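Local structure of EDD domain protein, DegV family (3JR7) at residues A[49-54]-A[68-73]. The protein is of unknown detailed function but probably binds lipids such as fatty acids. Residues are numbered along the deposited sequence; the frame is centred on the assembly and turned at random.
Sequences IQIEDT and LLKIAE
Lys70 reaches from the helix to the hairpin turn and lies along Ile51, the two side chains running past each other in opposite directions. Its aliphatic part does the packing: CG of Lys70 rests 3.8 Å from CG2 of Ile51, and CD1 of Ile51 continues past it to meet CG1 of Ile71 at 4.0 Å. With CG turned away from its own backbone N (chi1 -177°) and a bend at chi2 (61°), the lysine chain leaves the helix toward the turn, where its charged end meets polar groups. There NZ forms a salt bridge with OE1 of Glu52 at 3.5 Å, its hydrogen bond weak at that length, while the adjoining CE lies 3.4 Å from OG1 of Thr54. A lysine suits this place because its methylenes can line a branched apolar side chain while its ammonium stays among the polar groups of the turn; a serine here would probably leave the Glu52 carboxylate without its positive mate and uncover one flank of Ile51.

The turn itself positions these partners. Ile51 to Thr54 form a type II' beta turn, closed by a pair of backbone hydrogen bonds, Thr54 N to Ile51 O at 3.0 Å and Ile51 N to Thr54 O at 3.1 Å. Glu52 takes its first corner with phi near 56° and a strongly negative psi, a combination that a residue with a CB adopts only rarely, and its chain, extended beyond CG, carries the carboxylate from the exposed turn to the lysine. Beta-branched Ile51 and Thr54 fit the extended strand ends.

Farther out, Trp56 touches both Ile51 and Lys70, and Ser74 and Ala78, in the loop between helix 64-73 and strand 79-81, touch Ile51. The arrangement thus packs the hairpin of strands 42-51 and 54-57 against the C-terminal part of helix 64-73 at the protein surface, with strand 79-81 pairing antiparallel to strand 42-51 and helix 283-289 touching Ile49 and Leu68.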
# COMPACT_ATOMS: atom_id res chain seq x y z
N ILE A 49 13.39 -2.65 8.18
CA ILE A 49 13.70 -3.81 7.34
C ILE A 49 14.97 -4.42 7.89
O ILE A 49 15.89 -3.70 8.18
CB ILE A 49 13.91 -3.43 5.87
CG1 ILE A 49 12.62 -2.93 5.23
CG2 ILE A 49 14.48 -4.65 5.03
CD1 ILE A 49 12.89 -1.95 4.08
N GLN A 50 14.96 -5.73 8.03
CA GLN A 50 16.09 -6.49 8.57
C GLN A 50 16.49 -7.63 7.62
O GLN A 50 15.69 -8.52 7.33
CB GLN A 50 15.71 -7.04 9.94
CG GLN A 50 15.24 -5.89 10.90
CD GLN A 50 13.71 -5.65 10.92
OE1 GLN A 50 12.92 -6.58 10.79
NE2 GLN A 50 13.31 -4.40 11.15
N ILE A 51 17.72 -7.58 7.11
CA ILE A 51 18.26 -8.60 6.20
C ILE A 51 19.67 -8.95 6.71
O ILE A 51 20.55 -8.10 6.73
CB ILE A 51 18.37 -8.12 4.76
CG1 ILE A 51 17.01 -7.71 4.22
CG2 ILE A 51 18.95 -9.26 3.86
CD1 ILE A 51 17.07 -6.77 3.06
N GLU A 52 19.83 -10.17 7.17
CA GLU A 52 21.11 -10.60 7.78
C GLU A 52 21.46 -9.67 8.94
O GLU A 52 20.69 -9.64 9.89
CB GLU A 52 22.19 -10.74 6.70
CG GLU A 52 21.87 -11.92 5.81
CD GLU A 52 22.82 -12.10 4.63
OE1 GLU A 52 23.35 -11.09 4.07
OE2 GLU A 52 22.98 -13.28 4.26
N ASP A 53 22.55 -8.90 8.88
CA ASP A 53 22.93 -8.02 10.03
C ASP A 53 22.69 -6.58 9.74
O ASP A 53 23.13 -5.68 10.50
CB ASP A 53 24.42 -8.18 10.35
CG ASP A 53 24.74 -9.56 10.86
OD1 ASP A 53 24.22 -9.93 11.95
OD2 ASP A 53 25.50 -10.26 10.14
N THR A 54 22.04 -6.33 8.61
CA THR A 54 21.70 -5.00 8.24
C THR A 54 20.28 -4.75 8.77
O THR A 54 19.40 -5.59 8.70
CB THR A 54 21.78 -4.81 6.71
OG1 THR A 54 23.09 -5.21 6.27
CG2 THR A 54 21.50 -3.36 6.34
N LEU A 68 17.42 -4.16 -3.34
CA LEU A 68 17.27 -5.35 -4.19
C LEU A 68 18.55 -6.18 -4.22
O LEU A 68 18.50 -7.39 -4.25
CB LEU A 68 16.89 -4.93 -5.62
CG LEU A 68 15.42 -4.50 -5.83
CD1 LEU A 68 15.15 -3.89 -7.24
CD2 LEU A 68 14.45 -5.67 -5.52
N LEU A 69 19.70 -5.50 -4.25
CA LEU A 69 21.00 -6.23 -4.28
C LEU A 69 21.24 -6.95 -2.95
O LEU A 69 21.69 -8.10 -2.93
CB LEU A 69 22.15 -5.25 -4.56
CG LEU A 69 22.25 -4.80 -6.03
CD1 LEU A 69 23.17 -3.64 -6.12
CD2 LEU A 69 22.70 -5.95 -6.99
N LYS A 70 20.89 -6.30 -1.84
CA LYS A 70 21.01 -6.98 -0.55
C LYS A 70 20.09 -8.20 -0.47
O LYS A 70 20.48 -9.28 0.03
CB LYS A 70 20.75 -6.00 0.60
CG LYS A 70 20.91 -6.61 1.97
CD LYS A 70 22.35 -7.12 2.21
CE LYS A 70 22.60 -7.40 3.69
NZ LYS A 70 24.04 -7.70 3.95
N ILE A 71 18.85 -8.05 -0.92
CA ILE A 71 17.93 -9.21 -1.00
C ILE A 71 18.52 -10.33 -1.86
O ILE A 71 18.44 -11.53 -1.52
CB ILE A 71 16.53 -8.82 -1.57
CG1 ILE A 71 15.78 -7.87 -0.59
CG2 ILE A 71 15.71 -10.09 -1.92
CD1 ILE A 71 14.62 -7.10 -1.27
N ALA A 72 19.06 -9.96 -3.00
CA ALA A 72 19.56 -10.98 -3.96
C ALA A 72 20.75 -11.73 -3.35
O ALA A 72 20.89 -12.95 -3.52
CB ALA A 72 19.92 -10.32 -5.27
N GLU A 73 21.59 -11.01 -2.62
CA GLU A 73 22.79 -11.59 -1.97
C GLU A 73 22.48 -12.45 -0.79
O GLU A 73 23.12 -13.46 -0.58
CB GLU A 73 23.72 -10.49 -1.49
CG GLU A 73 24.46 -9.88 -2.63
CD GLU A 73 24.84 -8.44 -2.40
OE1 GLU A 73 25.05 -8.03 -1.22
OE2 GLU A 73 24.89 -7.72 -3.42